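Local structure of calcineurin-like phosphoesterase domain-containing protein (Aquifex aeolicus, 1XM7) at residues T10-H14 and N58-L64; F53-F57 and S87-F92; R132-F136 and Y162-C166; I144-W150 and I167-W173. The protein probably acts as a hydrolase of the calcineurin-like phosphoesterase family, although its substrate and exact function remain unknown. All coordinates share one frame; numbering follows the deposited sequence.

How the contacts relate
Contact 4 is the buried one: parallel strands pair through backbone hydrogen bonds, and the loops that follow them are tied by asparagine, glutamate and tryptophan side chains. Contacts 1, 2 and 3 are only partly buried and rely more on aromatic rings. Contacts 1 and 2 lie side by side, since loops 10-14 and 53-57 run against each other and Thr10 OG1 is 2.7 Å from Phe53 O; the first turns on a buried phenol, the second on apolar packing without a hydrogen bond between its segments. Contact 3, on the opposite side of the chain's centre from both, fastens a helix to the chain entering strand 166-168, the strand that contact 4 then pairs.

Contact 1. Residues T10-H14 and N58-L64; sequences THFYH and NDKNEYL
Tyr13 carries its ring beside the backbone N and anti to the carbonyl carbon (chi1 -72°), which aims the phenol into the turn of 58-64, and the same setting in Tyr63 brings the CD2 side of a second ring over one face of the first. CD2 of Tyr63 comes within 3.3 Å of CZ of Tyr13, the planes inclined at 42°, so the rings meet obliquely. Near the rim of the opposite face lies the backbone O of Asn58, 3.7 Å from Tyr13 CZ. A tyrosine suits this place because its hydroxyl can give one hydrogen bond and take another: Tyr13 OH donates to Asp59 OD2 at 2.6 Å, and accepts from Asn61 N at 2.9 Å. The carboxylate stands almost upright to the ring, at 86°, and is met on its anti side. Segment 10-14 follows strand 4-7 and contains His11, part of an Asp-x-His sequence that in calcineurin-like phosphoesterases usually supplies metal ligands; His11 opens the type II turn, ending at His14, in which Tyr13 lies. On the other segment, Asp59 also serves the start of helix 63-69, with OD2 taking Leu64 N at 2.7 Å from above the carboxylate plane and OD1 taking Arg65 N. Leu64 adds apolar bulk, its CG 4.1 Å from Tyr13 CE1 at the ring edge and its CD2 4.4 Å from Phe12 CD2.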
# COMPACT_ATOMS: atom_id res chain seq x y z
N THR A 10 -5.23 3.59 2.06
CA THR A 10 -6.66 3.37 2.20
C THR A 10 -7.36 4.56 2.87
O THR A 10 -8.53 4.85 2.59
CB THR A 10 -6.92 2.09 2.99
OG1 THR A 10 -6.05 2.04 4.12
CG2 THR A 10 -6.64 0.88 2.12
N HIS A 11 -6.62 5.25 3.74
CA HIS A 11 -7.15 6.42 4.44
C HIS A 11 -8.53 6.18 5.04
O HIS A 11 -9.42 7.03 4.92
CB HIS A 11 -7.22 7.62 3.49
CG HIS A 11 -5.92 8.33 3.30
ND1 HIS A 11 -4.93 7.88 2.45
CD2 HIS A 11 -5.44 9.47 3.85
CE1 HIS A 11 -3.90 8.70 2.48
NE2 HIS A 11 -4.18 9.68 3.33
N PHE A 12 -8.72 5.03 5.67
CA PHE A 12 -10.01 4.74 6.28
C PHE A 12 -10.36 5.87 7.23
O PHE A 12 -9.54 6.30 8.03
CB PHE A 12 -9.95 3.43 7.07
CG PHE A 12 -9.88 2.20 6.21
CD1 PHE A 12 -10.87 1.93 5.27
CD2 PHE A 12 -8.84 1.29 6.37
CE1 PHE A 12 -10.83 0.76 4.51
CE2 PHE A 12 -8.80 0.11 5.62
CZ PHE A 12 -9.80 -0.15 4.69
N TYR A 13 -11.59 6.35 7.12
CA TYR A 13 -12.09 7.42 7.97
C TYR A 13 -11.55 8.80 7.66
O TYR A 13 -11.85 9.75 8.38
CB TYR A 13 -11.84 7.09 9.45
CG TYR A 13 -12.74 5.99 9.98
CD1 TYR A 13 -12.22 4.76 10.36
CD2 TYR A 13 -14.11 6.20 10.11
CE1 TYR A 13 -13.04 3.75 10.86
CE2 TYR A 13 -14.94 5.20 10.60
CZ TYR A 13 -14.40 3.99 10.97
OH TYR A 13 -15.24 3.01 11.44
N HIS A 14 -10.75 8.92 6.61
CA HIS A 14 -10.25 10.25 6.25
C HIS A 14 -11.29 10.90 5.33
O HIS A 14 -11.07 11.08 4.13
CB HIS A 14 -8.90 10.19 5.54
CG HIS A 14 -8.27 11.54 5.38
ND1 HIS A 14 -7.13 11.75 4.63
CD2 HIS A 14 -8.62 12.75 5.88
CE1 HIS A 14 -6.82 13.03 4.66
NE2 HIS A 14 -7.71 13.66 5.41
N ASN A 58 -11.21 5.52 15.90
CA ASN A 58 -12.57 5.49 16.38
C ASN A 58 -13.39 4.74 15.33
O ASN A 58 -13.99 5.35 14.43
CB ASN A 58 -13.08 6.90 16.54
CG ASN A 58 -14.50 6.94 17.00
OD1 ASN A 58 -15.15 7.99 16.94
ND2 ASN A 58 -15.02 5.80 17.46
N ASP A 59 -13.43 3.42 15.44
CA ASP A 59 -14.13 2.58 14.48
C ASP A 59 -15.65 2.67 14.57
O ASP A 59 -16.32 1.65 14.68
CB ASP A 59 -13.69 1.13 14.68
CG ASP A 59 -13.97 0.27 13.47
OD1 ASP A 59 -13.98 -0.97 13.62
OD2 ASP A 59 -14.17 0.83 12.37
N LYS A 60 -16.20 3.88 14.51
CA LYS A 60 -17.65 4.06 14.60
C LYS A 60 -18.50 3.35 13.55
O LYS A 60 -19.65 2.99 13.81
CB LYS A 60 -17.99 5.55 14.60
CG LYS A 60 -17.33 6.33 13.50
CD LYS A 60 -17.53 7.82 13.70
CE LYS A 60 -16.82 8.61 12.61
NZ LYS A 60 -17.00 10.09 12.78
N ASN A 61 -17.95 3.13 12.35
CA ASN A 61 -18.70 2.47 11.29
C ASN A 61 -18.32 1.00 11.05
O ASN A 61 -18.75 0.40 10.07
CB ASN A 61 -18.57 3.26 10.00
CG ASN A 61 -19.39 4.54 10.02
OD1 ASN A 61 -20.61 4.51 9.97
ND2 ASN A 61 -18.71 5.67 10.10
N GLU A 62 -17.52 0.43 11.94
CA GLU A 62 -17.10 -0.96 11.86
C GLU A 62 -16.07 -1.23 10.77
O GLU A 62 -15.70 -2.39 10.55
CB GLU A 62 -18.30 -1.88 11.60
CG GLU A 62 -19.53 -1.65 12.49
CD GLU A 62 -19.21 -1.63 13.97
OE1 GLU A 62 -18.22 -2.29 14.38
OE2 GLU A 62 -19.95 -0.97 14.72
N TYR A 63 -15.61 -0.18 10.10
CA TYR A 63 -14.63 -0.39 9.05
C TYR A 63 -13.45 -1.22 9.54
O TYR A 63 -13.05 -2.20 8.90
CB TYR A 63 -14.14 0.95 8.49
CG TYR A 63 -15.21 1.80 7.82
CD1 TYR A 63 -16.31 1.22 7.21
CD2 TYR A 63 -15.11 3.20 7.80
CE1 TYR A 63 -17.29 1.99 6.60
CE2 TYR A 63 -16.09 3.98 7.19
CZ TYR A 63 -17.18 3.37 6.60
OH TYR A 63 -18.18 4.12 6.02
N LEU A 64 -12.90 -0.84 10.69
CA LEU A 64 -11.74 -1.54 11.23
C LEU A 64 -12.06 -2.95 11.73
O LEU A 64 -11.27 -3.87 11.55
CB LEU A 64 -11.09 -0.71 12.34
CG LEU A 64 -10.57 0.67 11.92
CD1 LEU A 64 -9.65 1.21 13.01
CD2 LEU A 64 -9.82 0.59 10.59

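Contact 2. Residues F53-F57 and S87-F92; sequences FTWHF and SLKEYF
Phe53 and Phe92 form the tight end of this contact. With CG anti to the backbone N (chi1 174°), the Phe53 ring turns one face to Phe92, whose edge comes down over the ring centre in a T-shaped pair with planes at 75° and centroids 4.9 Å apart. Leu88 wedges in through its CD2, 3.6 Å from Phe53 CD2 and 3.7 Å from Phe57 CZ, so one methyl fills the angle between two rings. Tyr91 brings CB to 4.0 Å from Phe53 CE2, completing an aromatic cluster with Phe53 and Phe92. Were an alanine here instead of Phe53, the edge of Phe92 would probably lose the face it rests on and a gap would open beside Leu88 and Tyr91. Segment 53-57 belongs to the loop after strand 46-49, so the contact joins that loop to helix 85-88 and to the loop that follows it, with Leu76 of strand 73-77 touching both Leu88 and Phe92. The partly exposed side is still closely packed around Phe57: Ser87 is small enough to set its CB over the centre of that ring, 3.5 Å from the centroid in a CH-pi contact, while its OG bonds to Asp84. Looser is Tyr91, whose CE2 meets Phe57 CD2 only along the ring edge, at 3.8 Å. In the same segment, the exposed Glu90 makes no contact with 53-57 and forms a salt bridge with Lys68.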
# COMPACT_ATOMS: atom_id res chain seq x y z
N PHE A 53 -2.86 3.55 6.60
CA PHE A 53 -3.95 2.63 6.85
C PHE A 53 -5.24 3.32 7.25
O PHE A 53 -6.20 3.37 6.48
CB PHE A 53 -3.52 1.65 7.94
CG PHE A 53 -4.61 0.73 8.40
CD1 PHE A 53 -5.29 -0.08 7.49
CD2 PHE A 53 -4.95 0.65 9.74
CE1 PHE A 53 -6.28 -0.95 7.92
CE2 PHE A 53 -5.94 -0.21 10.17
CZ PHE A 53 -6.60 -1.01 9.26
N THR A 54 -5.28 3.85 8.48
CA THR A 54 -6.47 4.51 8.98
C THR A 54 -6.19 5.93 9.45
O THR A 54 -5.09 6.23 9.94
CB THR A 54 -7.11 3.71 10.14
OG1 THR A 54 -8.36 4.30 10.50
CG2 THR A 54 -6.20 3.70 11.35
N TRP A 55 -7.19 6.80 9.31
CA TRP A 55 -7.04 8.19 9.71
C TRP A 55 -7.13 8.35 11.23
O TRP A 55 -6.51 9.25 11.79
CB TRP A 55 -8.09 9.06 9.00
CG TRP A 55 -7.60 10.46 8.75
CD1 TRP A 55 -8.16 11.63 9.21
CD2 TRP A 55 -6.40 10.84 8.07
NE1 TRP A 55 -7.37 12.70 8.86
CE2 TRP A 55 -6.29 12.24 8.16
CE3 TRP A 55 -5.41 10.12 7.39
CZ2 TRP A 55 -5.22 12.94 7.61
CZ3 TRP A 55 -4.34 10.82 6.83
CH2 TRP A 55 -4.26 12.22 6.95
N HIS A 56 -7.89 7.49 11.89
CA HIS A 56 -8.00 7.51 13.35
C HIS A 56 -8.53 6.15 13.77
O HIS A 56 -8.90 5.34 12.92
CB HIS A 56 -8.92 8.63 13.81
CG HIS A 56 -10.33 8.50 13.32
ND1 HIS A 56 -11.19 7.53 13.77
CD2 HIS A 56 -11.02 9.23 12.41
CE1 HIS A 56 -12.36 7.66 13.17
NE2 HIS A 56 -12.28 8.69 12.34
N PHE A 57 -8.58 5.87 15.07
CA PHE A 57 -9.04 4.57 15.50
C PHE A 57 -10.44 4.46 16.06
O PHE A 57 -10.83 3.43 16.62
CB PHE A 57 -8.03 3.97 16.48
CG PHE A 57 -6.73 3.65 15.84
CD1 PHE A 57 -5.80 4.64 15.62
CD2 PHE A 57 -6.48 2.37 15.38
CE1 PHE A 57 -4.62 4.37 14.93
CE2 PHE A 57 -5.30 2.08 14.69
CZ PHE A 57 -4.37 3.08 14.46
N SER A 87 -1.74 0.73 18.59
CA SER A 87 -3.12 0.69 18.15
C SER A 87 -3.21 -0.20 16.92
O SER A 87 -4.19 -0.93 16.74
CB SER A 87 -3.61 2.08 17.78
OG SER A 87 -3.78 2.90 18.92
N LEU A 88 -2.17 -0.14 16.10
CA LEU A 88 -2.10 -0.91 14.87
C LEU A 88 -1.86 -2.40 15.06
O LEU A 88 -2.37 -3.22 14.30
CB LEU A 88 -1.00 -0.35 13.96
CG LEU A 88 -1.29 1.02 13.33
CD1 LEU A 88 0.00 1.60 12.76
CD2 LEU A 88 -2.36 0.87 12.25
N LYS A 89 -1.09 -2.75 16.09
CA LYS A 89 -0.76 -4.15 16.31
C LYS A 89 -1.89 -5.14 16.17
O LYS A 89 -1.66 -6.29 15.78
CB LYS A 89 -0.06 -4.34 17.65
CG LYS A 89 1.39 -3.88 17.58
CD LYS A 89 2.24 -4.38 18.73
CE LYS A 89 3.70 -3.92 18.57
NZ LYS A 89 4.64 -4.54 19.56
N GLU A 90 -3.12 -4.71 16.45
CA GLU A 90 -4.20 -5.67 16.33
C GLU A 90 -5.01 -5.63 15.05
O GLU A 90 -6.12 -6.15 14.99
CB GLU A 90 -5.13 -5.58 17.52
CG GLU A 90 -6.06 -4.44 17.54
CD GLU A 90 -6.86 -4.49 18.82
OE1 GLU A 90 -6.49 -3.77 19.78
OE2 GLU A 90 -7.83 -5.29 18.87
N TYR A 91 -4.43 -5.03 14.02
CA TYR A 91 -5.08 -4.97 12.73
C TYR A 91 -4.13 -5.62 11.73
O TYR A 91 -4.50 -5.87 10.58
CB TYR A 91 -5.36 -3.52 12.35
CG TYR A 91 -6.47 -2.90 13.19
CD1 TYR A 91 -7.80 -3.30 13.03
CD2 TYR A 91 -6.18 -1.92 14.14
CE1 TYR A 91 -8.83 -2.71 13.79
CE2 TYR A 91 -7.19 -1.33 14.91
CZ TYR A 91 -8.51 -1.73 14.72
OH TYR A 91 -9.50 -1.10 15.44
N PHE A 92 -2.92 -5.92 12.21
CA PHE A 92 -1.88 -6.56 11.41
C PHE A 92 -1.13 -7.60 12.24
O PHE A 92 -1.08 -7.51 13.48
CB PHE A 92 -0.90 -5.50 10.92
CG PHE A 92 -1.50 -4.53 9.98
CD1 PHE A 92 -1.63 -4.83 8.62
CD2 PHE A 92 -2.01 -3.32 10.44
CE1 PHE A 92 -2.25 -3.95 7.74
CE2 PHE A 92 -2.64 -2.43 9.57
CZ PHE A 92 -2.75 -2.75 8.22

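Contact 3. Residues R132-F136 and Y162-C166; sequences REIYF and YRIEC
The contact fastens helix 125-137 to the chain leading into edge strand 166-168, through Arg132, Tyr135 and Phe136 on the helix and Tyr162 and Ile164 on the loop. Ile164 fills the middle. Its CG2 lies over the face of the Tyr135 ring, 3.7 Å from the centroid in a CH-pi contact, while CG1 reaches Tyr135 CE2 at 3.6 Å; the two branches at CB thus spread over Tyr135, and the CG1-CD1 arm reaches on to Phe136, with CD1 4.0 Å from Phe136 CZ. Beyond Ile164, the Tyr135 hydroxyl accepts a straight bond from Glu165 N (3.2 Å, 171°), and a water lies 2.8 Å from Tyr135 OH and donates to Arg163 O. A phenylalanine in place of Tyr135 would keep the packing but is likely to leave the Glu165 N-H without this acceptor and the water with one partner fewer. On the more exposed flank, Arg132 bends at chi3 (-68°) and lays CD over the Tyr162 ring, 3.6 Å from its centroid. The guanidinium runs on with its plane 15° from that of the ring and CZ 3.7 Å from Tyr162 OH. A long, flat-ended arginine suits this task, since NH1 can still bond to Ala116 O, while Tyr162 OH bonds to Lys117. Helix 125-137 connects the neighbouring parallel strands 107-112 and 142-145, so what is packed here is the helix of a beta-alpha-beta crossover.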
# COMPACT_ATOMS: atom_id res chain seq x y z
N ARG A 132 15.56 4.11 -2.55
CA ARG A 132 16.46 3.90 -3.67
C ARG A 132 17.70 3.19 -3.15
O ARG A 132 18.13 2.16 -3.68
CB ARG A 132 16.87 5.23 -4.29
CG ARG A 132 15.71 6.07 -4.77
CD ARG A 132 16.20 7.13 -5.75
NE ARG A 132 17.04 8.15 -5.13
CZ ARG A 132 16.59 9.26 -4.56
NH1 ARG A 132 15.29 9.50 -4.53
NH2 ARG A 132 17.43 10.13 -4.01
N GLU A 133 18.28 3.73 -2.08
CA GLU A 133 19.47 3.15 -1.50
C GLU A 133 19.30 1.67 -1.22
O GLU A 133 20.11 0.86 -1.66
CB GLU A 133 19.85 3.91 -0.22
CG GLU A 133 21.31 4.33 -0.19
CD GLU A 133 21.83 4.76 -1.57
OE1 GLU A 133 21.33 5.76 -2.14
OE2 GLU A 133 22.75 4.07 -2.09
N ILE A 134 18.23 1.32 -0.51
CA ILE A 134 17.96 -0.09 -0.20
C ILE A 134 17.84 -0.89 -1.49
O ILE A 134 18.46 -1.95 -1.65
CB ILE A 134 16.65 -0.25 0.58
CG1 ILE A 134 16.81 0.25 2.01
CG2 ILE A 134 16.20 -1.71 0.55
CD1 ILE A 134 15.49 0.34 2.77
N TYR A 135 17.03 -0.38 -2.40
CA TYR A 135 16.80 -1.02 -3.68
C TYR A 135 18.13 -1.42 -4.30
O TYR A 135 18.34 -2.58 -4.63
CB TYR A 135 16.08 -0.06 -4.63
CG TYR A 135 15.60 -0.71 -5.91
CD1 TYR A 135 14.37 -1.36 -5.98
CD2 TYR A 135 16.36 -0.62 -7.08
CE1 TYR A 135 13.90 -1.90 -7.17
CE2 TYR A 135 15.90 -1.16 -8.27
CZ TYR A 135 14.67 -1.79 -8.32
OH TYR A 135 14.20 -2.28 -9.52
N PHE A 136 19.03 -0.44 -4.43
CA PHE A 136 20.34 -0.69 -5.02
C PHE A 136 21.20 -1.65 -4.21
O PHE A 136 21.74 -2.62 -4.74
CB PHE A 136 21.11 0.63 -5.19
CG PHE A 136 20.45 1.62 -6.09
CD1 PHE A 136 19.84 1.21 -7.28
CD2 PHE A 136 20.47 2.98 -5.78
CE1 PHE A 136 19.27 2.15 -8.15
CE2 PHE A 136 19.90 3.93 -6.64
CZ PHE A 136 19.29 3.51 -7.83
N TYR A 162 15.22 6.49 -12.50
CA TYR A 162 16.32 5.77 -11.90
C TYR A 162 16.12 4.37 -12.44
O TYR A 162 14.99 3.97 -12.72
CB TYR A 162 16.21 5.74 -10.38
CG TYR A 162 16.33 7.10 -9.73
CD1 TYR A 162 15.26 8.00 -9.72
CD2 TYR A 162 17.53 7.49 -9.12
CE1 TYR A 162 15.37 9.25 -9.12
CE2 TYR A 162 17.65 8.75 -8.52
CZ TYR A 162 16.57 9.62 -8.52
OH TYR A 162 16.71 10.85 -7.93
N ARG A 163 17.20 3.61 -12.60
CA ARG A 163 17.05 2.26 -13.12
C ARG A 163 16.27 1.44 -12.10
O ARG A 163 16.77 0.44 -11.57
CB ARG A 163 18.42 1.63 -13.38
CG ARG A 163 18.55 1.11 -14.80
CD ARG A 163 19.54 1.92 -15.60
NE ARG A 163 20.91 1.57 -15.24
CZ ARG A 163 21.98 2.03 -15.87
NH1 ARG A 163 21.85 2.85 -16.90
NH2 ARG A 163 23.19 1.64 -15.50
N ILE A 164 15.04 1.87 -11.84
CA ILE A 164 14.17 1.21 -10.87
C ILE A 164 12.79 0.93 -11.46
O ILE A 164 12.16 1.81 -12.06
CB ILE A 164 13.99 2.09 -9.59
CG1 ILE A 164 15.34 2.33 -8.91
CG2 ILE A 164 13.03 1.42 -8.63
CD1 ILE A 164 15.29 3.29 -7.73
N GLU A 165 12.34 -0.31 -11.30
CA GLU A 165 11.03 -0.72 -11.79
C GLU A 165 10.08 -0.68 -10.60
O GLU A 165 10.45 -1.05 -9.49
CB GLU A 165 11.10 -2.13 -12.37
CG GLU A 165 11.84 -2.19 -13.70
CD GLU A 165 11.24 -1.27 -14.75
OE1 GLU A 165 11.88 -1.04 -15.80
OE2 GLU A 165 10.11 -0.77 -14.53
N CYS A 166 8.84 -0.23 -10.81
CA CYS A 166 7.91 -0.14 -9.70
C CYS A 166 6.44 -0.20 -10.10
O CYS A 166 6.08 -0.12 -11.27
CB CYS A 166 8.15 1.18 -8.95
SG CYS A 166 7.77 2.65 -9.96
O HOH W 1 15.51 -2.52 -11.94

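Contact 4. Residues I144-W150 and I167-W173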
# COMPACT_ATOMS: atom_id res chain seq x y z
N ILE A 144 7.40 -2.12 -4.92
CA ILE A 144 5.96 -1.95 -4.85
C ILE A 144 5.81 -0.91 -3.75
O ILE A 144 6.34 -1.08 -2.65
CB ILE A 144 5.25 -3.24 -4.45
CG1 ILE A 144 5.63 -4.35 -5.43
CG2 ILE A 144 3.74 -3.04 -4.45
CD1 ILE A 144 4.81 -5.59 -5.28
N HIS A 145 5.11 0.18 -4.06
CA HIS A 145 4.93 1.25 -3.08
C HIS A 145 3.55 1.88 -3.17
O HIS A 145 2.68 1.39 -3.88
CB HIS A 145 5.98 2.34 -3.32
CG HIS A 145 5.80 3.05 -4.63
ND1 HIS A 145 4.73 3.89 -4.87
CD2 HIS A 145 6.50 2.98 -5.78
CE1 HIS A 145 4.78 4.30 -6.13
NE2 HIS A 145 5.84 3.77 -6.70
N GLY A 146 3.36 2.96 -2.43
CA GLY A 146 2.11 3.69 -2.44
C GLY A 146 2.44 5.17 -2.41
O GLY A 146 3.20 5.67 -3.24
N HIS A 147 1.84 5.88 -1.46
CA HIS A 147 2.11 7.29 -1.28
C HIS A 147 1.68 8.28 -2.37
O HIS A 147 1.13 9.33 -2.05
CB HIS A 147 3.60 7.48 -0.97
CG HIS A 147 3.95 8.86 -0.54
ND1 HIS A 147 4.37 9.84 -1.42
CD2 HIS A 147 3.93 9.45 0.69
CE1 HIS A 147 4.59 10.96 -0.76
NE2 HIS A 147 4.33 10.75 0.52
N VAL A 148 1.93 7.98 -3.64
CA VAL A 148 1.55 8.90 -4.72
C VAL A 148 0.09 8.75 -5.16
O VAL A 148 -0.29 7.74 -5.75
CB VAL A 148 2.45 8.74 -5.96
CG1 VAL A 148 2.14 9.86 -6.95
CG2 VAL A 148 3.92 8.77 -5.55
N HIS A 149 -0.71 9.77 -4.90
CA HIS A 149 -2.13 9.74 -5.24
C HIS A 149 -2.43 9.96 -6.71
O HIS A 149 -1.58 10.35 -7.50
CB HIS A 149 -2.90 10.77 -4.42
CG HIS A 149 -2.74 10.61 -2.94
ND1 HIS A 149 -2.82 9.38 -2.31
CD2 HIS A 149 -2.49 11.51 -1.97
CE1 HIS A 149 -2.63 9.54 -1.02
NE2 HIS A 149 -2.43 10.83 -0.78
N TRP A 150 -3.69 9.70 -7.04
CA TRP A 150 -4.16 9.86 -8.40
C TRP A 150 -4.08 11.32 -8.80
O TRP A 150 -4.31 12.22 -7.99
CB TRP A 150 -5.61 9.38 -8.49
CG TRP A 150 -6.21 9.56 -9.85
CD1 TRP A 150 -6.22 8.65 -10.88
CD2 TRP A 150 -6.79 10.76 -10.38
NE1 TRP A 150 -6.76 9.21 -12.01
CE2 TRP A 150 -7.12 10.51 -11.73
CE3 TRP A 150 -7.06 12.03 -9.85
CZ2 TRP A 150 -7.71 11.48 -12.56
CZ3 TRP A 150 -7.64 13.00 -10.67
CH2 TRP A 150 -7.95 12.72 -12.01
N ILE A 167 5.58 -0.33 -9.09
CA ILE A 167 4.14 -0.36 -9.29
C ILE A 167 3.51 0.30 -8.07
O ILE A 167 3.88 0.00 -6.94
CB ILE A 167 3.61 -1.79 -9.43
CG1 ILE A 167 2.27 -1.89 -8.70
CG2 ILE A 167 4.63 -2.79 -8.95
CD1 ILE A 167 1.86 -3.28 -8.34
N ASN A 168 2.56 1.19 -8.33
CA ASN A 168 1.88 1.93 -7.28
C ASN A 168 0.67 1.18 -6.74
O ASN A 168 -0.32 1.03 -7.45
CB ASN A 168 1.44 3.28 -7.83
CG ASN A 168 1.05 4.26 -6.76
OD1 ASN A 168 0.52 3.87 -5.72
ND2 ASN A 168 1.30 5.54 -7.00
N ALA A 169 0.74 0.72 -5.49
CA ALA A 169 -0.35 -0.03 -4.86
C ALA A 169 -1.46 0.84 -4.25
O ALA A 169 -2.40 0.32 -3.65
CB ALA A 169 0.21 -0.94 -3.81
N ASN A 170 -1.35 2.16 -4.40
CA ASN A 170 -2.33 3.10 -3.87
C ASN A 170 -3.71 2.83 -4.46
O ASN A 170 -3.85 2.71 -5.67
CB ASN A 170 -1.91 4.54 -4.20
CG ASN A 170 -2.84 5.59 -3.61
OD1 ASN A 170 -2.39 6.61 -3.09
ND2 ASN A 170 -4.15 5.34 -3.68
N VAL A 171 -4.72 2.74 -3.60
CA VAL A 171 -6.08 2.46 -4.05
C VAL A 171 -6.56 3.38 -5.16
O VAL A 171 -7.19 2.92 -6.11
CB VAL A 171 -7.09 2.57 -2.88
CG1 VAL A 171 -6.86 1.44 -1.90
CG2 VAL A 171 -6.94 3.91 -2.18
N GLU A 172 -6.25 4.67 -5.05
CA GLU A 172 -6.67 5.65 -6.05
C GLU A 172 -6.22 5.34 -7.49
O GLU A 172 -6.80 5.85 -8.44
CB GLU A 172 -6.19 7.04 -5.66
CG GLU A 172 -6.79 7.58 -4.38
CD GLU A 172 -6.52 9.05 -4.18
OE1 GLU A 172 -6.90 9.60 -3.14
OE2 GLU A 172 -5.92 9.68 -5.08
N TRP A 173 -5.18 4.53 -7.64
CA TRP A 173 -4.69 4.20 -8.97
C TRP A 173 -5.20 2.87 -9.47
O TRP A 173 -5.15 2.60 -10.67
CB TRP A 173 -3.17 4.15 -8.99
CG TRP A 173 -2.51 5.48 -8.94
CD1 TRP A 173 -1.80 6.00 -7.90
CD2 TRP A 173 -2.50 6.47 -9.98
NE1 TRP A 173 -1.33 7.25 -8.23
CE2 TRP A 173 -1.75 7.56 -9.50
CE3 TRP A 173 -3.04 6.53 -11.27
CZ2 TRP A 173 -1.52 8.72 -10.27
CZ3 TRP A 173 -2.82 7.67 -12.03
CH2 TRP A 173 -2.07 8.75 -11.53
O HOH W 2 -5.93 12.29 -5.86
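Strands 142-145 and 166-168 pair in parallel here, and the first runs directly into Gly146-His147-Val148-His149, the Gly-His-x-His motif whose histidines in calcineurin-like phosphoesterases usually bind metal. His145 N donates to Ile167 O at 3.1 Å and His145 O accepts from Ala169 N at 2.6 Å. Ile144 and Ile167 point the same way on one face of the sheet, CG1 of the former 4.0 Å from CG2 of the latter, while His145 and Asn168 occupy the other. Past the strands, Val148 O is gripped twice: Asn168 ND2 comes in the carbonyl plane, on a lone pair, at 3.0 Å, and Trp173 NE1 from above that plane at 2.7 Å. A chi1 of -166° extends the Asn168 amide away from its own N, where ND2 can do this while OD1 accepts Asn170 N in an Asx turn, a double role that suits an amide. Glu172 OE2 holds Trp150 N at 3.0 Å, and a water donates to both that oxygen and Trp150 O; OE1 forms a salt bridge with Arg25, which probably keeps the carboxylate charged. CA of Trp150 lies over the Trp173 six-membered ring, 3.8 Å from the centroid. Strand 142-145 is flanked by 107-112 on its other side, and beneath the isoleucine face Ile144 touches Phe6 of strand 4-7, whose Ile7 meets Val171.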